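Local coordinates for protein CRISPR-associated endonuclease Cas12b (Alicyclobacillus acidoterrestris, PDB 5U31) that uses a guide RNA to recognise PAM-bearing target DNA and cleaves it with a metal-dependent RuvC nuclease domain in CRISPR immunity, at residues Asp992-Asp1003 with Pro1015-Tyr1026. The protein carries 3 engineered substitutions. Sequence-based numbering, arbitrary orientation.
Sequences DFDISQIRLRCD and PRLTGKRTADSY
One face of the Tyr1026 ring is covered by Leu1000, whose CD2 stands 3.7 Å from the ring centroid, almost on the normal, a CH-pi contact in which a branched aliphatic tip suits a flat aromatic surface. The Arg1016 guanidinium carries Arg1001 CD over one face, while the Asp1003 carboxylate meets its edge, the planes only 12° apart. In this side-on salt bridge Arg1016 NE donates to Asp1003 OD1 at 2.8 Å and Arg1016 NH2 to Asp1003 OD2, each oxygen using its syn lone pair. Arg1016 reaches it with an extended chain (chi2 -171°), and the paired bonds fix the guanidinium's rotation. Over one face of the Arg1021 guanidinium lies Asp994 CB; Asp992 OD2 pairs with it by charge only, well out of plane, and NH1 is less surely placed. Strands 999-1006 and 1011-1015 form a beta hairpin at the edge of the antiparallel Nuc-II sheet, and helix 1019-1026 folds back, bringing Thr1022 and Tyr1026 to Ser996 and Leu1000. Cys1002 and Pro1015 make a non-hydrogen-bonded pair; the proline nitrogen turns away from strand 999-1006, so no sheet bond is lost. Arg1016 N then donates to Arg1001 O at 2.6 Å. Phe1031 touches Leu1000, Cys1002, Pro1015 and Tyr1026. Where RuvC-III is taken to give way to Nuc-II, Ser996 N holds Asp994 OD2 in an Asx turn.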
ATOM      1  N   ASP A 992     -23.142  16.448  -6.425  1.00 45.76           N
ATOM      2  CA  ASP A 992     -22.141  16.521  -7.488  1.00 48.26           C
ATOM      3  C   ASP A 992     -21.117  17.614  -7.182  1.00 47.05           C
ATOM      4  O   ASP A 992     -20.911  18.553  -7.951  1.00 65.73           O
ATOM      5  CB  ASP A 992     -22.799  16.757  -8.850  1.00 53.14           C
ATOM      6  CG  ASP A 992     -21.974  16.211  -9.997  1.00 63.13           C
ATOM      7  OD1 ASP A 992     -22.570  15.802 -11.014  1.00 74.75           O
ATOM      8  OD2 ASP A 992     -20.732  16.169  -9.874  1.00 72.26           O
ATOM      9  N   PHE A 993     -20.486  17.480  -6.024  1.00 38.94           N
ATOM     10  CA  PHE A 993     -19.595  18.521  -5.537  1.00 39.06           C
ATOM     11  C   PHE A 993     -18.351  18.632  -6.407  1.00 43.37           C
ATOM     12  O   PHE A 993     -17.789  17.628  -6.858  1.00 40.77           O
ATOM     13  CB  PHE A 993     -19.200  18.230  -4.092  1.00 50.35           C
ATOM     14  CG  PHE A 993     -18.115  19.120  -3.557  1.00 49.70           C
ATOM     15  CD1 PHE A 993     -18.427  20.319  -2.941  1.00 53.15           C
ATOM     16  CD2 PHE A 993     -16.784  18.745  -3.642  1.00 38.08           C
ATOM     17  CE1 PHE A 993     -17.435  21.132  -2.435  1.00 44.43           C
ATOM     18  CE2 PHE A 993     -15.787  19.555  -3.141  1.00 38.21           C
ATOM     19  CZ  PHE A 993     -16.112  20.748  -2.536  1.00 41.01           C
ATOM     20  N   ASP A 994     -17.921  19.869  -6.638  1.00 41.71           N
ATOM     21  CA  ASP A 994     -16.630  20.151  -7.245  1.00 45.62           C
ATOM     22  C   ASP A 994     -15.883  21.141  -6.364  1.00 48.32           C
ATOM     23  O   ASP A 994     -16.488  22.064  -5.809  1.00 44.53           O
ATOM     24  CB  ASP A 994     -16.785  20.715  -8.661  1.00 39.93           C
ATOM     25  CG  ASP A 994     -15.509  20.602  -9.474  1.00 55.21           C
ATOM     26  OD1 ASP A 994     -15.219  19.496  -9.982  1.00 68.27           O
ATOM     27  OD2 ASP A 994     -14.791  21.617  -9.601  1.00 59.55           O
ATOM     28  N   ILE A 995     -14.568  20.944  -6.237  1.00 38.86           N
ATOM     29  CA  ILE A 995     -13.746  21.843  -5.437  1.00 39.14           C
ATOM     30  C   ILE A 995     -13.886  23.295  -5.881  1.00 51.12           C
ATOM     31  O   ILE A 995     -13.731  24.204  -5.060  1.00 42.96           O
ATOM     32  CB  ILE A 995     -12.267  21.386  -5.481  1.00 38.56           C
ATOM     33  CG1 ILE A 995     -11.693  21.290  -4.069  1.00 38.31           C
ATOM     34  CG2 ILE A 995     -11.416  22.323  -6.324  1.00 41.60           C
ATOM     35  CD1 ILE A 995     -11.726  22.579  -3.315  1.00 44.93           C
ATOM     36  N   SER A 996     -14.214  23.537  -7.153  1.00 53.37           N
ATOM     37  CA  SER A 996     -14.350  24.895  -7.667  1.00 41.51           C
ATOM     38  C   SER A 996     -15.456  25.687  -6.980  1.00 42.84           C
ATOM     39  O   SER A 996     -15.504  26.911  -7.145  1.00 43.13           O
ATOM     40  CB  SER A 996     -14.613  24.848  -9.168  1.00 41.78           C
ATOM     41  OG  SER A 996     -15.813  24.154  -9.437  1.00 48.59           O
ATOM     42  N   GLN A 997     -16.345  25.029  -6.234  1.00 46.49           N
ATOM     43  CA  GLN A 997     -17.374  25.727  -5.474  1.00 53.26           C
ATOM     44  C   GLN A 997     -16.828  26.380  -4.213  1.00 43.86           C
ATOM     45  O   GLN A 997     -17.536  27.179  -3.593  1.00 47.13           O
ATOM     46  CB  GLN A 997     -18.496  24.752  -5.089  1.00 55.76           C
ATOM     47  CG  GLN A 997     -19.039  23.909  -6.242  1.00 50.09           C
ATOM     48  CD  GLN A 997     -19.927  22.760  -5.782  1.00 43.71           C
ATOM     49  OE1 GLN A 997     -20.307  22.677  -4.614  1.00 41.59           O
ATOM     50  NE2 GLN A 997     -20.257  21.866  -6.707  1.00 45.18           N
ATOM     51  N   ILE A 998     -15.588  26.072  -3.835  1.00 42.19           N
ATOM     52  CA  ILE A 998     -15.076  26.391  -2.509  1.00 42.21           C
ATOM     53  C   ILE A 998     -13.664  26.965  -2.607  1.00 42.31           C
ATOM     54  O   ILE A 998     -13.286  27.837  -1.817  1.00 47.51           O
ATOM     55  CB  ILE A 998     -15.133  25.136  -1.609  1.00 43.06           C
ATOM     56  CG1 ILE A 998     -16.192  25.308  -0.525  1.00 54.80           C
ATOM     57  CG2 ILE A 998     -13.781  24.802  -0.985  1.00 40.83           C
ATOM     58  CD1 ILE A 998     -16.230  24.163   0.452  1.00 73.74           C
ATOM     59  N   ARG A 999     -12.884  26.505  -3.587  1.00 41.91           N
ATOM     60  CA  ARG A 999     -11.489  26.907  -3.722  1.00 41.99           C
ATOM     61  C   ARG A 999     -11.146  27.119  -5.191  1.00 49.33           C
ATOM     62  O   ARG A 999     -11.611  26.374  -6.057  1.00 48.73           O
ATOM     63  CB  ARG A 999     -10.555  25.860  -3.093  1.00 42.21           C
ATOM     64  CG  ARG A 999      -9.175  25.792  -3.713  1.00 59.49           C
ATOM     65  CD  ARG A 999      -8.190  25.011  -2.864  1.00 54.35           C
ATOM     66  NE  ARG A 999      -6.896  24.918  -3.535  1.00 76.83           N
ATOM     67  CZ  ARG A 999      -5.766  24.557  -2.938  1.00101.61           C
ATOM     68  NH1 ARG A 999      -5.762  24.260  -1.646  1.00104.51           N
ATOM     69  NH2 ARG A 999      -4.637  24.498  -3.634  1.00116.03           N
ATOM     70  N   LEU A1000     -10.326  28.134  -5.467  1.00 50.17           N
ATOM     71  CA  LEU A1000      -9.998  28.504  -6.838  1.00 43.32           C
ATOM     72  C   LEU A1000      -8.568  29.020  -6.902  1.00 48.13           C
ATOM     73  O   LEU A1000      -8.183  29.873  -6.099  1.00 66.47           O
ATOM     74  CB  LEU A1000     -10.969  29.573  -7.352  1.00 44.34           C
ATOM     75  CG  LEU A1000     -11.619  29.366  -8.718  1.00 46.07           C
ATOM     76  CD1 LEU A1000     -12.109  27.947  -8.863  1.00 45.43           C
ATOM     77  CD2 LEU A1000     -12.768  30.340  -8.895  1.00 46.49           C
ATOM     78  N   ARG A1001      -7.790  28.510  -7.855  1.00 56.94           N
ATOM     79  CA  ARG A1001      -6.440  28.998  -8.115  1.00 57.53           C
ATOM     80  C   ARG A1001      -6.478  30.021  -9.238  1.00 51.51           C
ATOM     81  O   ARG A1001      -7.089  29.780 -10.283  1.00 56.68           O
ATOM     82  CB  ARG A1001      -5.493  27.860  -8.489  1.00 65.31           C
ATOM     83  CG  ARG A1001      -4.550  27.483  -7.379  1.00 62.06           C
ATOM     84  CD  ARG A1001      -3.110  27.440  -7.845  1.00 42.54           C
ATOM     85  NE  ARG A1001      -2.213  27.738  -6.736  1.00 46.21           N
ATOM     86  CZ  ARG A1001      -1.897  26.877  -5.773  1.00 59.76           C
ATOM     87  NH1 ARG A1001      -2.399  25.645  -5.779  1.00 63.18           N
ATOM     88  NH2 ARG A1001      -1.077  27.251  -4.800  1.00 62.42           N
ATOM     89  N   CYS A1002      -5.815  31.154  -9.028  1.00 46.52           N
ATOM     90  CA  CYS A1002      -5.911  32.266  -9.959  1.00 46.84           C
ATOM     91  C   CYS A1002      -4.537  32.872 -10.193  1.00 47.49           C
ATOM     92  O   CYS A1002      -3.623  32.734  -9.378  1.00 47.26           O
ATOM     93  CB  CYS A1002      -6.884  33.329  -9.446  1.00 50.03           C
ATOM     94  SG  CYS A1002      -8.535  32.676  -9.136  1.00 65.13           S
ATOM     95  N   ASP A1003      -4.409  33.540 -11.336  1.00 48.37           N
ATOM     96  CA  ASP A1003      -3.211  34.277 -11.703  1.00 49.25           C
ATOM     97  C   ASP A1003      -3.616  35.689 -12.098  1.00 50.68           C
ATOM     98  O   ASP A1003      -4.681  35.901 -12.684  1.00 53.42           O
ATOM     99  CB  ASP A1003      -2.457  33.609 -12.867  1.00 48.99           C
ATOM    100  CG  ASP A1003      -2.158  32.137 -12.615  1.00 63.02           C
ATOM    101  OD1 ASP A1003      -2.996  31.283 -12.978  1.00 58.35           O
ATOM    102  OD2 ASP A1003      -1.078  31.832 -12.067  1.00 67.85           O
ATOM    103  N   PRO A1015      -8.970  32.921 -13.015  1.00 58.91           N
ATOM    104  CA  PRO A1015      -8.960  31.574 -12.432  1.00 56.33           C
ATOM    105  C   PRO A1015      -8.419  30.540 -13.404  1.00 60.49           C
ATOM    106  O   PRO A1015      -8.724  30.562 -14.599  1.00 70.48           O
ATOM    107  CB  PRO A1015     -10.437  31.320 -12.116  1.00 58.87           C
ATOM    108  CG  PRO A1015     -11.169  32.161 -13.111  1.00 61.19           C
ATOM    109  CD  PRO A1015     -10.337  33.404 -13.271  1.00 53.65           C
ATOM    110  N   ARG A1016      -7.605  29.632 -12.874  1.00 45.27           N
ATOM    111  CA  ARG A1016      -7.093  28.524 -13.666  1.00 54.93           C
ATOM    112  C   ARG A1016      -8.216  27.547 -13.982  1.00 67.55           C
ATOM    113  O   ARG A1016      -8.956  27.125 -13.088  1.00 61.72           O
ATOM    114  CB  ARG A1016      -5.962  27.816 -12.921  1.00 47.06           C
ATOM    115  CG  ARG A1016      -4.744  28.696 -12.684  1.00 55.20           C
ATOM    116  CD  ARG A1016      -3.568  27.904 -12.129  1.00 57.68           C
ATOM    117  NE  ARG A1016      -2.398  28.748 -11.899  1.00 59.70           N
ATOM    118  CZ  ARG A1016      -1.273  28.319 -11.335  1.00 62.29           C
ATOM    119  NH1 ARG A1016      -1.168  27.059 -10.945  1.00 56.76           N
ATOM    120  NH2 ARG A1016      -0.254  29.150 -11.156  1.00 64.76           N
ATOM    121  N   LEU A1017      -8.340  27.187 -15.256  1.00 77.52           N
ATOM    122  CA  LEU A1017      -9.392  26.281 -15.716  1.00 80.92           C
ATOM    123  C   LEU A1017      -8.888  24.848 -15.586  1.00 85.85           C
ATOM    124  O   LEU A1017      -8.117  24.367 -16.421  1.00 97.00           O
ATOM    125  CB  LEU A1017      -9.791  26.612 -17.149  1.00 71.49           C
ATOM    126  CG  LEU A1017     -10.921  27.629 -17.352  1.00 74.18           C
ATOM    127  CD1 LEU A1017     -10.843  28.785 -16.367  1.00 73.60           C
ATOM    128  CD2 LEU A1017     -10.929  28.144 -18.785  1.00 78.99           C
ATOM    129  N   THR A1018      -9.326  24.159 -14.532  1.00 75.73           N
ATOM    130  CA  THR A1018      -8.930  22.781 -14.255  1.00 79.41           C
ATOM    131  C   THR A1018     -10.177  21.908 -14.253  1.00 81.62           C
ATOM    132  O   THR A1018     -10.993  21.982 -13.328  1.00 85.67           O
ATOM    133  CB  THR A1018      -8.194  22.680 -12.920  1.00 77.41           C
ATOM    134  OG1 THR A1018      -7.004  23.476 -12.967  1.00 68.96           O
ATOM    135  CG2 THR A1018      -7.826  21.231 -12.618  1.00 76.81           C
ATOM    136  N   GLY A1019     -10.318  21.074 -15.274  1.00 84.86           N
ATOM    137  CA  GLY A1019     -11.496  20.248 -15.414  1.00 90.35           C
ATOM    138  C   GLY A1019     -12.658  21.002 -16.036  1.00 90.19           C
ATOM    139  O   GLY A1019     -12.731  22.231 -16.018  1.00 82.19           O
ATOM    140  N   LYS A1020     -13.590  20.233 -16.601  1.00 94.04           N
ATOM    141  CA  LYS A1020     -14.716  20.834 -17.302  1.00 89.57           C
ATOM    142  C   LYS A1020     -15.640  21.596 -16.361  1.00 75.41           C
ATOM    143  O   LYS A1020     -16.314  22.533 -16.799  1.00 56.03           O
ATOM    144  CB  LYS A1020     -15.497  19.757 -18.063  1.00 89.34           C
ATOM    145  CG  LYS A1020     -16.317  20.293 -19.235  1.00 94.61           C
ATOM    146  CD  LYS A1020     -16.672  19.193 -20.235  1.00 98.93           C
ATOM    147  CE  LYS A1020     -17.334  19.769 -21.486  1.00 94.87           C
ATOM    148  NZ  LYS A1020     -17.673  18.729 -22.505  1.00 80.24           N
ATOM    149  N   ARG A1021     -15.668  21.237 -15.076  1.00 72.94           N
ATOM    150  CA  ARG A1021     -16.558  21.920 -14.144  1.00 69.09           C
ATOM    151  C   ARG A1021     -16.057  23.316 -13.793  1.00 70.06           C
ATOM    152  O   ARG A1021     -16.850  24.261 -13.733  1.00 72.35           O
ATOM    153  CB  ARG A1021     -16.732  21.080 -12.883  1.00 53.21           C
ATOM    154  CG  ARG A1021     -17.304  19.705 -13.160  1.00 61.05           C
ATOM    155  CD  ARG A1021     -18.136  19.224 -11.994  1.00 68.42           C
ATOM    156  NE  ARG A1021     -19.289  20.088 -11.766  1.00 69.85           N
ATOM    157  CZ  ARG A1021     -20.028  20.056 -10.663  1.00 71.90           C
ATOM    158  NH1 ARG A1021     -19.722  19.208  -9.694  1.00 72.29           N
ATOM    159  NH2 ARG A1021     -21.063  20.872 -10.527  1.00 76.89           N
ATOM    160  N   THR A1022     -14.750  23.469 -13.560  1.00 71.86           N
ATOM    161  CA  THR A1022     -14.199  24.803 -13.346  1.00 73.43           C
ATOM    162  C   THR A1022     -14.374  25.664 -14.589  1.00 72.70           C
ATOM    163  O   THR A1022     -14.677  26.859 -14.491  1.00 83.47           O
ATOM    164  CB  THR A1022     -12.721  24.717 -12.955  1.00 69.84           C
ATOM    165  OG1 THR A1022     -12.581  23.939 -11.758  1.00 70.35           O
ATOM    166  CG2 THR A1022     -12.147  26.102 -12.711  1.00 58.58           C
ATOM    167  N   ALA A1023     -14.204  25.069 -15.772  1.00 67.63           N
ATOM    168  CA  ALA A1023     -14.398  25.822 -17.005  1.00 70.74           C
ATOM    169  C   ALA A1023     -15.867  26.156 -17.240  1.00 76.97           C
ATOM    170  O   ALA A1023     -16.175  27.217 -17.794  1.00 83.13           O
ATOM    171  CB  ALA A1023     -13.831  25.045 -18.191  1.00 70.04           C
ATOM    172  N   ASP A1024     -16.783  25.277 -16.825  1.00 72.49           N
ATOM    173  CA  ASP A1024     -18.202  25.528 -17.060  1.00 68.91           C
ATOM    174  C   ASP A1024     -18.704  26.723 -16.268  1.00 63.01           C
ATOM    175  O   ASP A1024     -19.688  27.357 -16.666  1.00 81.34           O
ATOM    176  CB  ASP A1024     -19.029  24.295 -16.702  1.00 83.10           C
ATOM    177  CG  ASP A1024     -19.129  23.309 -17.844  1.00 94.51           C
ATOM    178  OD1 ASP A1024     -19.108  23.749 -19.014  1.00 95.47           O
ATOM    179  OD2 ASP A1024     -19.229  22.093 -17.572  1.00 92.98           O
ATOM    180  N   SER A1025     -18.054  27.046 -15.158  1.00 61.07           N
ATOM    181  CA  SER A1025     -18.539  28.081 -14.256  1.00 68.14           C
ATOM    182  C   SER A1025     -17.735  29.370 -14.308  1.00 69.16           C
ATOM    183  O   SER A1025     -18.322  30.453 -14.318  1.00 59.36           O
ATOM    184  CB  SER A1025     -18.554  27.551 -12.818  1.00 69.18           C
ATOM    185  OG  SER A1025     -19.214  26.298 -12.741  1.00 67.39           O
ATOM    186  N   TYR A1026     -16.403  29.291 -14.360  1.00 68.10           N
ATOM    187  CA  TYR A1026     -15.560  30.465 -14.163  1.00 76.35           C
ATOM    188  C   TYR A1026     -14.714  30.830 -15.377  1.00 92.59           C
ATOM    189  O   TYR A1026     -13.837  31.694 -15.261  1.00102.64           O
ATOM    190  CB  TYR A1026     -14.652  30.260 -12.946  1.00 65.25           C
ATOM    191  CG  TYR A1026     -15.396  29.958 -11.665  1.00 57.05           C
ATOM    192  CD1 TYR A1026     -15.943  30.978 -10.897  1.00 50.36           C
ATOM    193  CD2 TYR A1026     -15.543  28.651 -11.219  1.00 60.78           C
ATOM    194  CE1 TYR A1026     -16.624  30.704  -9.724  1.00 57.29           C
ATOM    195  CE2 TYR A1026     -16.219  28.366 -10.047  1.00 62.65           C
ATOM    196  CZ  TYR A1026     -16.757  29.395  -9.304  1.00 62.89           C
ATOM    197  OH  TYR A1026     -17.431  29.109  -8.138  1.00 63.45           O
TER